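Local coordinates for Lin1840 protein (Listeria innocua serovar 6a, PDB 4ZO7) that probably hydrolyses terminal, non-reducing beta-D-glucosyl residues with release of beta-D-glucose, as a glycoside hydrolase family 3 enzyme, at residues Ala90-Gly95 with His132-Pro137; Ile102-Gly107 with Gly148-Ser153; Gly171-Ala176 with Met186-Lys191. The protein carries 2 engineered substitutions. All coordinates share one frame; numbering follows the deposited sequence.

Contact 1 (Ala90-Gly95 with His132-Pro137); sequences ADVIHG and HVTFSP. With GLC (alpha-D-glucopyranose), chain I.
The F135 ring meets the carboxylate of D91 at its edge: D91 CG lies in the ring plane, OD1 reaches to 3.3 Å from F135 CB, and the two planes stand 57° apart. O4 of the bound glucose and the carbonyl O of A90 approach the ring obliquely. D91 CG is turned anti to its own carbonyl carbon (chi1 -82°), which swings the carboxylate round to F135 and the sugar, where OD1 accepts from glucose O4 at 2.7 Å and OD2 faces O6. Behind this, the backbones pair as parallel strands at A90 and T134. A90 N donates to V133 O, and A90 O receives F135 N at 2.9 Å, with T134 CA-H also directed at that oxygen. Past the strand end, T134 OG1 takes over from the backbone: with OG1 anti to the backbone N, the hydroxyl donates to V92 O at 2.8 Å, well off the C=O direction (110°). I93 lays CD1 against F135 O, which accepts a hydrogen bond from K191 NZ. One water joins I93 O to S136 OG, which is also hydrogen-bonded to Y172 OH. This is the sugar-facing C-terminal rim of a TIM-type barrel: strand 87-90 lies beside 133-134, strand 187-193 flanks the latter on its other side, and helix 158-173 packs outside against T134, S136 and P137.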
ATOM      1  N   ALA A  90       1.243  32.951  -0.460  1.00 10.78           N
ATOM      2  CA  ALA A  90       0.865  32.503   0.904  1.00 10.72           C
ATOM      3  C   ALA A  90      -0.025  31.270   0.884  1.00 11.93           C
ATOM      4  O   ALA A  90      -0.656  30.921  -0.125  1.00 11.97           O
ATOM      5  CB  ALA A  90       0.147  33.613   1.627  1.00 10.70           C
ATOM      6  N   ASP A  91      -0.107  30.654   2.034  1.00 12.12           N
ATOM      7  CA  ASP A  91      -0.908  29.460   2.206  1.00 13.79           C
ATOM      8  C   ASP A  91      -2.300  29.867   2.698  1.00 14.22           C
ATOM      9  O   ASP A  91      -2.522  30.043   3.893  1.00 16.30           O
ATOM     10  CB  ASP A  91      -0.203  28.554   3.234  1.00 13.10           C
ATOM     11  CG  ASP A  91       0.890  27.728   2.622  1.00 12.89           C
ATOM     12  OD1 ASP A  91       0.670  27.025   1.606  1.00 15.65           O
ATOM     13  OD2 ASP A  91       1.973  27.747   3.155  1.00 10.99           O
ATOM     14  N   VAL A  92      -3.217  30.071   1.768  1.00 12.33           N
ATOM     15  CA  VAL A  92      -4.620  30.295   2.107  1.00 14.35           C
ATOM     16  C   VAL A  92      -5.360  29.034   1.624  1.00 13.17           C
ATOM     17  O   VAL A  92      -5.689  28.903   0.451  1.00 10.25           O
ATOM     18  CB  VAL A  92      -5.130  31.640   1.536  1.00 14.97           C
ATOM     19  CG1 VAL A  92      -6.436  32.085   2.216  1.00 14.27           C
ATOM     20  CG2 VAL A  92      -4.051  32.707   1.724  1.00 14.21           C
ATOM     21  N   ILE A  93      -5.598  28.134   2.580  1.00 14.14           N
ATOM     22  CA  ILE A  93      -5.939  26.730   2.323  1.00 11.67           C
ATOM     23  C   ILE A  93      -7.435  26.457   2.471  1.00 11.60           C
ATOM     24  O   ILE A  93      -8.051  25.859   1.602  1.00 11.01           O
ATOM     25  CB  ILE A  93      -5.149  25.788   3.248  1.00 11.40           C
ATOM     26  CG1 ILE A  93      -3.650  26.098   3.169  1.00 12.21           C
ATOM     27  CG2 ILE A  93      -5.428  24.308   2.911  1.00 11.17           C
ATOM     28  CD1 ILE A  93      -3.108  26.204   1.721  1.00 10.67           C
ATOM     29  N   HIS A  94      -7.997  26.865   3.584  1.00 10.17           N
ATOM     30  CA  HIS A  94      -9.460  26.830   3.734  1.00  9.77           C
ATOM     31  C   HIS A  94      -9.874  28.088   4.484  1.00  9.55           C
ATOM     32  O   HIS A  94     -10.598  28.032   5.518  1.00 10.40           O
ATOM     33  CB  HIS A  94      -9.884  25.575   4.509  1.00  9.34           C
ATOM     34  CG  HIS A  94      -9.178  25.392   5.825  1.00  9.30           C
ATOM     35  ND1 HIS A  94      -9.833  25.447   7.042  1.00  9.12           N
ATOM     36  CD2 HIS A  94      -7.895  25.080   6.113  1.00 10.24           C
ATOM     37  CE1 HIS A  94      -8.979  25.179   8.020  1.00  9.28           C
ATOM     38  NE2 HIS A  94      -7.796  24.947   7.486  1.00  9.94           N
ATOM     39  N   GLY A  95      -9.358  29.201   3.989  1.00  8.70           N
ATOM     40  CA  GLY A  95      -9.694  30.497   4.497  1.00 11.41           C
ATOM     41  C   GLY A  95      -8.500  31.270   5.003  1.00 11.63           C
ATOM     42  O   GLY A  95      -7.458  30.690   5.314  1.00 12.62           O
ATOM     43  N   HIS A 132      -0.785  37.830  -3.239  1.00 10.24           N
ATOM     44  CA  HIS A 132      -1.082  37.805  -4.659  1.00 11.29           C
ATOM     45  C   HIS A 132      -1.426  36.392  -5.161  1.00 12.96           C
ATOM     46  O   HIS A 132      -2.148  36.276  -6.160  1.00 11.95           O
ATOM     47  CB  HIS A 132       0.120  38.276  -5.470  1.00 10.95           C
ATOM     48  CG  HIS A 132       0.624  39.629  -5.090  1.00 10.90           C
ATOM     49  ND1 HIS A 132       1.958  39.958  -5.147  1.00 12.13           N
ATOM     50  CD2 HIS A 132      -0.009  40.723  -4.626  1.00 10.37           C
ATOM     51  CE1 HIS A 132       2.123  41.215  -4.776  1.00 11.54           C
ATOM     52  NE2 HIS A 132       0.943  41.706  -4.459  1.00 10.08           N
ATOM     53  N   VAL A 133      -0.843  35.374  -4.503  1.00 12.25           N
ATOM     54  CA  VAL A 133      -0.937  33.958  -4.871  1.00 11.12           C
ATOM     55  C   VAL A 133      -1.228  33.166  -3.624  1.00 10.89           C
ATOM     56  O   VAL A 133      -0.638  33.432  -2.551  1.00 12.38           O
ATOM     57  CB  VAL A 133       0.397  33.369  -5.409  1.00 11.54           C
ATOM     58  CG1 VAL A 133       0.213  31.915  -5.851  1.00 11.98           C
ATOM     59  CG2 VAL A 133       0.943  34.192  -6.549  1.00 11.59           C
ATOM     60  N   THR A 134      -2.132  32.205  -3.743  1.00 10.46           N
ATOM     61  CA  THR A 134      -2.333  31.209  -2.689  1.00 10.21           C
ATOM     62  C   THR A 134      -1.939  29.810  -3.100  1.00 10.98           C
ATOM     63  O   THR A 134      -2.176  29.418  -4.247  1.00  9.94           O
ATOM     64  CB  THR A 134      -3.775  31.130  -2.212  1.00 10.14           C
ATOM     65  OG1 THR A 134      -3.827  30.141  -1.194  1.00 12.20           O
ATOM     66  CG2 THR A 134      -4.737  30.766  -3.333  1.00  9.56           C
ATOM     67  N   PHE A 135      -1.397  29.031  -2.150  1.00 11.94           N
ATOM     68  CA  PHE A 135      -0.939  27.696  -2.467  1.00 11.68           C
ATOM     69  C   PHE A 135      -2.117  26.756  -2.263  1.00 11.38           C
ATOM     70  O   PHE A 135      -2.130  25.917  -1.350  1.00 11.85           O
ATOM     71  CB  PHE A 135       0.295  27.278  -1.640  1.00 11.53           C
ATOM     72  CG  PHE A 135       1.533  28.135  -1.851  1.00  9.28           C
ATOM     73  CD1 PHE A 135       2.059  28.346  -3.122  1.00 10.06           C
ATOM     74  CD2 PHE A 135       2.134  28.719  -0.796  1.00  9.42           C
ATOM     75  CE1 PHE A 135       3.209  29.123  -3.303  1.00  9.52           C
ATOM     76  CE2 PHE A 135       3.297  29.443  -0.930  1.00 10.06           C
ATOM     77  CZ  PHE A 135       3.849  29.651  -2.219  1.00  9.50           C
ATOM     78  N   SER A 136      -3.103  26.920  -3.125  1.00  9.66           N
ATOM     79  CA  SER A 136      -4.348  26.126  -3.119  1.00 10.62           C
ATOM     80  C   SER A 136      -4.982  26.188  -4.530  1.00 12.02           C
ATOM     81  O   SER A 136      -4.783  27.165  -5.238  1.00 12.44           O
ATOM     82  CB  SER A 136      -5.291  26.728  -2.071  1.00 10.05           C
ATOM     83  OG  SER A 136      -6.604  26.165  -2.019  1.00  9.28           O
ATOM     84  N   PRO A 137      -5.744  25.148  -4.961  1.00 12.01           N
ATOM     85  CA  PRO A 137      -6.132  23.954  -4.254  1.00 11.53           C
ATOM     86  C   PRO A 137      -5.063  22.841  -4.160  1.00 11.61           C
ATOM     87  O   PRO A 137      -4.164  22.703  -5.006  1.00  7.65           O
ATOM     88  CB  PRO A 137      -7.315  23.444  -5.077  1.00 11.88           C
ATOM     89  CG  PRO A 137      -6.931  23.786  -6.465  1.00 12.58           C
ATOM     90  CD  PRO A 137      -6.160  25.083  -6.369  1.00 12.53           C
TER
HETATM   91  C1  GLC I 806       5.501  23.062   1.421  1.00 36.73           C
HETATM   92  C2  GLC I 806       4.169  22.261   1.447  1.00 31.12           C
HETATM   93  C3  GLC I 806       3.060  23.014   0.709  1.00 27.90           C
HETATM   94  C4  GLC I 806       2.980  24.479   1.122  1.00 23.14           C
HETATM   95  C5  GLC I 806       4.347  25.117   1.005  1.00 25.32           C
HETATM   96  C6  GLC I 806       4.323  26.594   1.426  1.00 23.65           C
HETATM   97  O1  GLC I 806       6.160  23.093   0.156  1.00 48.71           O
HETATM   98  O2  GLC I 806       4.242  21.000   0.826  1.00 30.72           O
HETATM   99  O3  GLC I 806       1.813  22.369   0.847  1.00 23.87           O
HETATM  100  O4  GLC I 806       2.102  25.110   0.252  1.00 16.79           O
HETATM  101  O5  GLC I 806       5.277  24.411   1.820  1.00 34.12           O
HETATM  102  O6  GLC I 806       4.049  26.654   2.786  1.00 20.66           O
HETATM  103  O   HOH W   1      -6.783  24.269  -0.307  1.00  9.27           O

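Contact 2 (Ile102-Gly107 with Gly148-Ser153); sequences IPLALG and GRVMES. With GLC (alpha-D-glucopyranose), chain I.
M151 O is the unusual point of this contact: the carbonyl near the end of a 3-10 turn receives the N-H of L104 from the first turn of helix 103-109, at 3.0 Å and from above its plane, 46° out of it. The start of that helix here meets a 3-10 segment in the loop after strand 133-134, at the C-terminal, sugar-binding end of the family 3 TIM-type barrel, and this is the one hydrogen bond between them. The helix start suits such a meeting, because its first-turn N-H groups have no earlier helical carbonyl to bind. P103, which has no N-H to offer, presses its ring on the same turn instead, CB lying 3.2 Å from E152 O and CD also close to M151 O. L104 CB faces two further carbonyl oxygens, those of V150 and S153, both on the same side of it.

Apolar contacts flank the bond. The M151 chain, bent at both chi2 and chi3, brings its methyl CE back to I102 CG2 at 3.8 Å, crossing that side chain at about a right angle while lying alongside P103. I102, at the N-cap position, also sets CD1 near M151 CB.

The opposite side of the turn serves the sugar. R149 grips E152 side-on in a salt bridge, NE to OE2 at 2.8 Å and NH2 to OE1, each oxygen met on its syn side. This pairing probably fixes the rotation of the guanidinium, whose outer edge then faces the bound glucose; R149 NH1 is also hydrogen-bonded to Y196 OH. A kink at chi3 (74°) turns the end of the arginine, and from there NH1 donates to glucose O2 while NH2 donates to glucose O3 at 2.8 Å.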
ATOM      1  N   ILE A 102     -12.108  22.560   6.854  1.00 10.85           N
ATOM      2  CA  ILE A 102     -10.931  21.972   6.187  1.00 10.87           C
ATOM      3  C   ILE A 102     -11.355  21.365   4.815  1.00 10.42           C
ATOM      4  O   ILE A 102     -12.556  21.007   4.636  1.00  9.16           O
ATOM      5  CB  ILE A 102     -10.193  20.969   7.062  1.00 11.36           C
ATOM      6  CG1 ILE A 102     -11.115  19.902   7.591  1.00 12.72           C
ATOM      7  CG2 ILE A 102      -9.492  21.707   8.208  1.00 12.08           C
ATOM      8  CD1 ILE A 102     -10.395  18.618   8.002  1.00 13.74           C
ATOM      9  N   PRO A 103     -10.436  21.350   3.828  1.00 10.05           N
ATOM     10  CA  PRO A 103     -10.868  20.880   2.525  1.00 10.51           C
ATOM     11  C   PRO A 103     -11.546  19.510   2.520  1.00 10.85           C
ATOM     12  O   PRO A 103     -12.491  19.329   1.770  1.00 11.26           O
ATOM     13  CB  PRO A 103      -9.594  20.895   1.699  1.00 11.09           C
ATOM     14  CG  PRO A 103      -8.887  22.090   2.251  1.00 11.70           C
ATOM     15  CD  PRO A 103      -9.161  22.059   3.726  1.00 11.32           C
ATOM     16  N   LEU A 104     -11.099  18.557   3.354  1.00 12.40           N
ATOM     17  CA  LEU A 104     -11.756  17.210   3.392  1.00  9.47           C
ATOM     18  C   LEU A 104     -13.193  17.350   3.802  1.00  8.81           C
ATOM     19  O   LEU A 104     -14.071  16.631   3.277  1.00  9.20           O
ATOM     20  CB  LEU A 104     -11.010  16.258   4.362  1.00  9.87           C
ATOM     21  CG  LEU A 104     -11.522  14.808   4.394  1.00  9.39           C
ATOM     22  CD1 LEU A 104     -11.458  14.192   3.033  1.00  8.98           C
ATOM     23  CD2 LEU A 104     -10.714  14.041   5.387  1.00 10.13           C
ATOM     24  N   ALA A 105     -13.475  18.281   4.719  1.00  9.46           N
ATOM     25  CA  ALA A 105     -14.904  18.520   5.074  1.00  9.34           C
ATOM     26  C   ALA A 105     -15.642  19.154   3.895  1.00 10.13           C
ATOM     27  O   ALA A 105     -16.783  18.787   3.578  1.00 11.27           O
ATOM     28  CB  ALA A 105     -15.031  19.381   6.310  1.00  8.67           C
ATOM     29  N   LEU A 106     -14.973  20.072   3.199  1.00  9.75           N
ATOM     30  CA  LEU A 106     -15.560  20.676   2.047  1.00  9.04           C
ATOM     31  C   LEU A 106     -15.832  19.620   0.993  1.00  8.10           C
ATOM     32  O   LEU A 106     -16.815  19.734   0.280  1.00  8.23           O
ATOM     33  CB  LEU A 106     -14.723  21.816   1.510  1.00  9.86           C
ATOM     34  CG  LEU A 106     -14.504  23.020   2.430  1.00 10.63           C
ATOM     35  CD1 LEU A 106     -13.607  24.046   1.771  1.00 11.49           C
ATOM     36  CD2 LEU A 106     -15.813  23.707   2.796  1.00 11.99           C
ATOM     37  N   GLY A 107     -15.034  18.585   0.892  1.00  7.75           N
ATOM     38  CA  GLY A 107     -15.378  17.464  -0.022  1.00  7.95           C
ATOM     39  C   GLY A 107     -16.735  16.888   0.341  1.00  8.16           C
ATOM     40  O   GLY A 107     -17.556  16.727  -0.516  1.00  8.92           O
ATOM     41  N   GLY A 148      -1.231  12.599   7.317  1.00  7.84           N
ATOM     42  CA  GLY A 148      -1.872  13.745   7.916  1.00  8.64           C
ATOM     43  C   GLY A 148      -2.517  14.705   6.954  1.00  8.73           C
ATOM     44  O   GLY A 148      -3.428  15.444   7.340  1.00 10.73           O
ATOM     45  N   ARG A 149      -2.043  14.701   5.711  1.00  8.32           N
ATOM     46  CA  ARG A 149      -2.428  15.709   4.757  1.00  8.49           C
ATOM     47  C   ARG A 149      -3.732  15.362   4.056  1.00  8.32           C
ATOM     48  O   ARG A 149      -4.175  16.116   3.196  1.00  8.52           O
ATOM     49  CB  ARG A 149      -1.285  15.964   3.741  1.00  8.92           C
ATOM     50  CG  ARG A 149       0.043  16.232   4.441  1.00  9.52           C
ATOM     51  CD  ARG A 149       1.044  16.791   3.498  1.00  9.41           C
ATOM     52  NE  ARG A 149       0.714  18.158   3.219  1.00  8.68           N
ATOM     53  CZ  ARG A 149       1.537  19.097   2.789  1.00  7.67           C
ATOM     54  NH1 ARG A 149       2.810  18.864   2.546  1.00  7.52           N
ATOM     55  NH2 ARG A 149       1.061  20.317   2.658  1.00  8.85           N
ATOM     56  N   VAL A 150      -4.407  14.260   4.431  1.00  8.22           N
ATOM     57  CA  VAL A 150      -5.751  14.012   3.878  1.00  8.38           C
ATOM     58  C   VAL A 150      -6.688  15.198   4.166  1.00  8.33           C
ATOM     59  O   VAL A 150      -7.672  15.418   3.464  1.00 10.23           O
ATOM     60  CB  VAL A 150      -6.385  12.693   4.340  1.00  7.74           C
ATOM     61  CG1 VAL A 150      -5.520  11.537   3.920  1.00  8.03           C
ATOM     62  CG2 VAL A 150      -6.565  12.695   5.849  1.00  8.47           C
ATOM     63  N   MET A 151      -6.393  15.945   5.214  1.00  8.81           N
ATOM     64  CA  MET A 151      -7.262  17.101   5.589  1.00  8.91           C
ATOM     65  C   MET A 151      -7.364  18.172   4.510  1.00  7.35           C
ATOM     66  O   MET A 151      -8.349  18.898   4.460  1.00  8.72           O
ATOM     67  CB  MET A 151      -6.775  17.706   6.887  1.00  8.81           C
ATOM     68  CG  MET A 151      -5.371  18.276   6.838  1.00  9.99           C
ATOM     69  SD  MET A 151      -5.197  19.941   7.531  1.00 11.24           S
ATOM     70  CE  MET A 151      -6.250  20.794   6.359  1.00 12.92           C
ATOM     71  N   GLU A 152      -6.366  18.218   3.646  1.00  6.66           N
ATOM     72  CA  GLU A 152      -6.166  19.236   2.591  1.00  7.32           C
ATOM     73  C   GLU A 152      -6.777  18.800   1.254  1.00  6.79           C
ATOM     74  O   GLU A 152      -6.933  19.605   0.366  1.00  6.81           O
ATOM     75  CB  GLU A 152      -4.661  19.446   2.345  1.00  7.61           C
ATOM     76  CG  GLU A 152      -3.856  20.095   3.467  1.00  7.72           C
ATOM     77  CD  GLU A 152      -2.364  19.827   3.328  1.00  7.57           C
ATOM     78  OE1 GLU A 152      -1.796  20.377   2.381  1.00  6.84           O
ATOM     79  OE2 GLU A 152      -1.761  19.082   4.159  1.00  8.87           O
ATOM     80  N   SER A 153      -7.142  17.536   1.137  1.00  7.49           N
ATOM     81  CA  SER A 153      -7.740  16.978  -0.070  1.00  7.68           C
ATOM     82  C   SER A 153      -9.205  16.927   0.128  1.00  7.15           C
ATOM     83  O   SER A 153      -9.695  16.963   1.274  1.00  8.10           O
ATOM     84  CB  SER A 153      -7.276  15.537  -0.226  1.00  8.61           C
ATOM     85  OG  SER A 153      -7.865  14.906  -1.373  1.00  9.31           O
TER
HETATM   86  C1  GLC I 806       5.501  23.062   1.421  1.00 36.73           C
HETATM   87  C2  GLC I 806       4.169  22.261   1.447  1.00 31.12           C
HETATM   88  C3  GLC I 806       3.060  23.014   0.709  1.00 27.90           C
HETATM   89  C4  GLC I 806       2.980  24.479   1.122  1.00 23.14           C
HETATM   90  C5  GLC I 806       4.347  25.117   1.005  1.00 25.32           C
HETATM   91  C6  GLC I 806       4.323  26.594   1.426  1.00 23.65           C
HETATM   92  O1  GLC I 806       6.160  23.093   0.156  1.00 48.71           O
HETATM   93  O2  GLC I 806       4.242  21.000   0.826  1.00 30.72           O
HETATM   94  O3  GLC I 806       1.813  22.369   0.847  1.00 23.87           O
HETATM   95  O4  GLC I 806       2.102  25.110   0.252  1.00 16.79           O
HETATM   96  O5  GLC I 806       5.277  24.411   1.820  1.00 34.12           O
HETATM   97  O6  GLC I 806       4.049  26.654   2.786  1.00 20.66           O

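Contact 3 (Gly171-Ala176 with Met186-Lys191); sequences GYQGDA and MAACVK. With GLC (alpha-D-glucopyranose), chain I.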
ATOM      1  N   GLY A 171     -13.312  30.365  -7.713  1.00 14.48           N
ATOM      2  CA  GLY A 171     -13.500  31.298  -6.606  1.00 12.38           C
ATOM      3  C   GLY A 171     -12.292  32.158  -6.273  1.00 11.58           C
ATOM      4  O   GLY A 171     -12.458  33.351  -5.929  1.00  9.11           O
ATOM      5  N   TYR A 172     -11.070  31.611  -6.334  1.00 10.82           N
ATOM      6  CA  TYR A 172      -9.865  32.453  -6.052  1.00 10.22           C
ATOM      7  C   TYR A 172      -9.591  33.499  -7.182  1.00 10.98           C
ATOM      8  O   TYR A 172      -9.256  34.676  -6.962  1.00 12.61           O
ATOM      9  CB  TYR A 172      -8.613  31.570  -5.911  1.00  9.65           C
ATOM     10  CG  TYR A 172      -8.502  30.666  -4.672  1.00 10.26           C
ATOM     11  CD1 TYR A 172      -8.612  31.165  -3.381  1.00  9.00           C
ATOM     12  CD2 TYR A 172      -8.245  29.291  -4.816  1.00  9.88           C
ATOM     13  CE1 TYR A 172      -8.513  30.350  -2.278  1.00  9.33           C
ATOM     14  CE2 TYR A 172      -8.185  28.464  -3.706  1.00  9.75           C
ATOM     15  CZ  TYR A 172      -8.297  28.978  -2.444  1.00  9.17           C
ATOM     16  OH  TYR A 172      -8.192  28.111  -1.371  1.00  8.09           O
ATOM     17  N   GLN A 173      -9.692  33.043  -8.416  1.00 10.91           N
ATOM     18  CA  GLN A 173      -9.177  33.808  -9.566  1.00 13.37           C
ATOM     19  C   GLN A 173     -10.232  34.615 -10.347  1.00 12.95           C
ATOM     20  O   GLN A 173      -9.936  35.633 -10.946  1.00 13.64           O
ATOM     21  CB  GLN A 173      -8.516  32.839 -10.543  1.00 13.37           C
ATOM     22  CG  GLN A 173      -7.395  31.970  -9.975  1.00 13.91           C
ATOM     23  CD  GLN A 173      -6.494  31.393 -11.051  1.00 11.28           C
ATOM     24  OE1 GLN A 173      -5.302  31.081 -10.810  1.00 11.42           O
ATOM     25  NE2 GLN A 173      -7.053  31.219 -12.245  1.00 12.97           N
ATOM     26  N   GLY A 174     -11.457  34.125 -10.351  1.00 15.83           N
ATOM     27  CA  GLY A 174     -12.481  34.592 -11.283  1.00 16.07           C
ATOM     28  C   GLY A 174     -11.988  34.509 -12.695  1.00 17.64           C
ATOM     29  O   GLY A 174     -11.312  33.561 -13.050  1.00 18.60           O
ATOM     30  N   ASP A 175     -12.252  35.521 -13.503  1.00 18.62           N
ATOM     31  CA  ASP A 175     -11.788  35.451 -14.892  1.00 19.46           C
ATOM     32  C   ASP A 175     -10.272  35.683 -14.842  1.00 18.01           C
ATOM     33  O   ASP A 175      -9.835  36.778 -14.616  1.00 17.31           O
ATOM     34  CB  ASP A 175     -12.519  36.510 -15.729  1.00 20.36           C
ATOM     35  CG  ASP A 175     -11.939  36.683 -17.120  1.00 21.53           C
ATOM     36  OD1 ASP A 175     -10.834  36.181 -17.467  1.00 20.64           O
ATOM     37  OD2 ASP A 175     -12.625  37.355 -17.866  1.00 23.11           O
ATOM     38  N   ALA A 176      -9.478  34.642 -15.075  1.00 15.96           N
ATOM     39  CA  ALA A 176      -8.007  34.690 -14.949  1.00 19.99           C
ATOM     40  C   ALA A 176      -7.291  35.744 -15.788  1.00 24.85           C
ATOM     41  O   ALA A 176      -6.237  36.210 -15.412  1.00 21.43           O
ATOM     42  CB  ALA A 176      -7.407  33.331 -15.286  1.00 21.15           C
ATOM     43  N   MET A 186      -7.122  36.643  -6.624  1.00 14.38           N
ATOM     44  CA  MET A 186      -5.683  36.364  -6.578  1.00 11.89           C
ATOM     45  C   MET A 186      -5.376  35.098  -7.373  1.00 12.81           C
ATOM     46  O   MET A 186      -6.271  34.313  -7.730  1.00 12.30           O
ATOM     47  CB  MET A 186      -5.292  36.134  -5.117  1.00 13.41           C
ATOM     48  CG  MET A 186      -5.835  34.832  -4.522  1.00 14.71           C
ATOM     49  SD  MET A 186      -5.669  34.697  -2.723  1.00 15.13           S
ATOM     50  CE  MET A 186      -3.978  35.142  -2.406  1.00 14.16           C
ATOM     51  N   ALA A 187      -4.100  34.844  -7.609  1.00 11.92           N
ATOM     52  CA  ALA A 187      -3.731  33.650  -8.379  1.00 10.66           C
ATOM     53  C   ALA A 187      -3.797  32.376  -7.510  1.00 11.54           C
ATOM     54  O   ALA A 187      -3.485  32.413  -6.312  1.00 10.31           O
ATOM     55  CB  ALA A 187      -2.371  33.856  -9.014  1.00 10.29           C
ATOM     56  N   ALA A 188      -4.222  31.260  -8.110  1.00 12.19           N
ATOM     57  CA  ALA A 188      -4.149  29.947  -7.483  1.00 11.47           C
ATOM     58  C   ALA A 188      -2.956  29.203  -7.997  1.00 12.70           C
ATOM     59  O   ALA A 188      -2.538  29.384  -9.192  1.00 13.07           O
ATOM     60  CB  ALA A 188      -5.393  29.117  -7.789  1.00 12.98           C
ATOM     61  N   CYS A 189      -2.445  28.337  -7.123  1.00 11.48           N
ATOM     62  CA  CYS A 189      -1.334  27.465  -7.367  1.00 10.98           C
ATOM     63  C   CYS A 189      -1.786  26.069  -7.008  1.00 11.54           C
ATOM     64  O   CYS A 189      -1.915  25.737  -5.812  1.00  8.96           O
ATOM     65  CB  CYS A 189      -0.140  27.802  -6.486  1.00 12.04           C
ATOM     66  SG  CYS A 189       1.319  26.714  -6.709  1.00 12.61           S
ATOM     67  N   VAL A 190      -2.028  25.260  -8.034  1.00 10.23           N
ATOM     68  CA  VAL A 190      -2.312  23.784  -7.870  1.00 10.13           C
ATOM     69  C   VAL A 190      -1.139  23.075  -7.176  1.00  9.32           C
ATOM     70  O   VAL A 190       0.022  23.304  -7.491  1.00  9.81           O
ATOM     71  CB  VAL A 190      -2.645  23.133  -9.264  1.00 10.39           C
ATOM     72  CG1 VAL A 190      -2.777  21.602  -9.239  1.00 10.41           C
ATOM     73  CG2 VAL A 190      -3.938  23.672  -9.800  1.00 10.80           C
ATOM     74  N   LYS A 191      -1.427  22.245  -6.191  1.00 10.38           N
ATOM     75  CA  LYS A 191      -0.380  21.447  -5.582  1.00  9.53           C
ATOM     76  C   LYS A 191      -0.932  20.025  -5.254  1.00  8.26           C
ATOM     77  O   LYS A 191      -2.137  19.829  -5.276  1.00  8.65           O
ATOM     78  CB  LYS A 191       0.230  22.199  -4.385  1.00  9.49           C
ATOM     79  CG  LYS A 191      -0.616  22.213  -3.138  1.00  8.71           C
ATOM     80  CD  LYS A 191      -0.247  23.342  -2.154  1.00  8.51           C
ATOM     81  CE  LYS A 191      -0.881  23.120  -0.787  1.00  8.42           C
ATOM     82  NZ  LYS A 191      -0.565  24.206   0.175  1.00  8.94           N
TER
HETATM   83  C1  GLC I 806       5.501  23.062   1.421  1.00 36.73           C
HETATM   84  C2  GLC I 806       4.169  22.261   1.447  1.00 31.12           C
HETATM   85  C3  GLC I 806       3.060  23.014   0.709  1.00 27.90           C
HETATM   86  C4  GLC I 806       2.980  24.479   1.122  1.00 23.14           C
HETATM   87  C5  GLC I 806       4.347  25.117   1.005  1.00 25.32           C
HETATM   88  C6  GLC I 806       4.323  26.594   1.426  1.00 23.65           C
HETATM   89  O1  GLC I 806       6.160  23.093   0.156  1.00 48.71           O
HETATM   90  O2  GLC I 806       4.242  21.000   0.826  1.00 30.72           O
HETATM   91  O3  GLC I 806       1.813  22.369   0.847  1.00 23.87           O
HETATM   92  O4  GLC I 806       2.102  25.110   0.252  1.00 16.79           O
HETATM   93  O5  GLC I 806       5.277  24.411   1.820  1.00 34.12           O
HETATM   94  O6  GLC I 806       4.049  26.654   2.786  1.00 20.66           O
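Y172 O, at the C-terminal end of helix 158-173, accepts the N-H of M186 at 2.9 Å in a nearly straight bond (163°), and it also receives Q185 NE2. The next residue makes the second link: Q173, extended beyond CG, reaches across to the strand start, and OE1 takes A188 N at 2.9 Å, in the carbonyl plane and on a lone pair, 168° at the hydrogen. K232 N gives OE1 a second donor, while NE2 donates to G230 O, so both ends of the amide are used and its rotation is settled. On the way, Q173 CG passes 3.4 Å from M186 O.

The Y172 side chain starts toward the strand and leads off obliquely, with CD2 4.1 Å from A188 CB. Later in the strand, K191 NZ donates to glucose O4 at 2.8 Å and to O3, more distantly. With G174 at positive phi ending the helix, the contact is the alpha-beta loop of a (beta/alpha)8 barrel, where helix 158-173 leads back into strand 187-193; the strand carries the sugar-binding lysine K191 toward its C-terminal end.

From the N terminus the chain runs along strand 87-90 into 90-95, then into helix 103-109, which opens with 102-107, and on through helix 112-128. Contact 1 closes that excursion at 132-137, on the neighbouring barrel strand; contact 2 closes at 148-153, in the loop that follows. Their segments alternate, so the two loops cross, and they touch where H94 packs on I102 and P103. Contact 3 comes after both, a short closure between the end of helix 158-173 and strand 187-193. It meets contact 1 through the backbone pair H132 O and A187 N, between neighbouring strands. Together they join three consecutive barrel strands to their loops, and all three contacts reach one glucose.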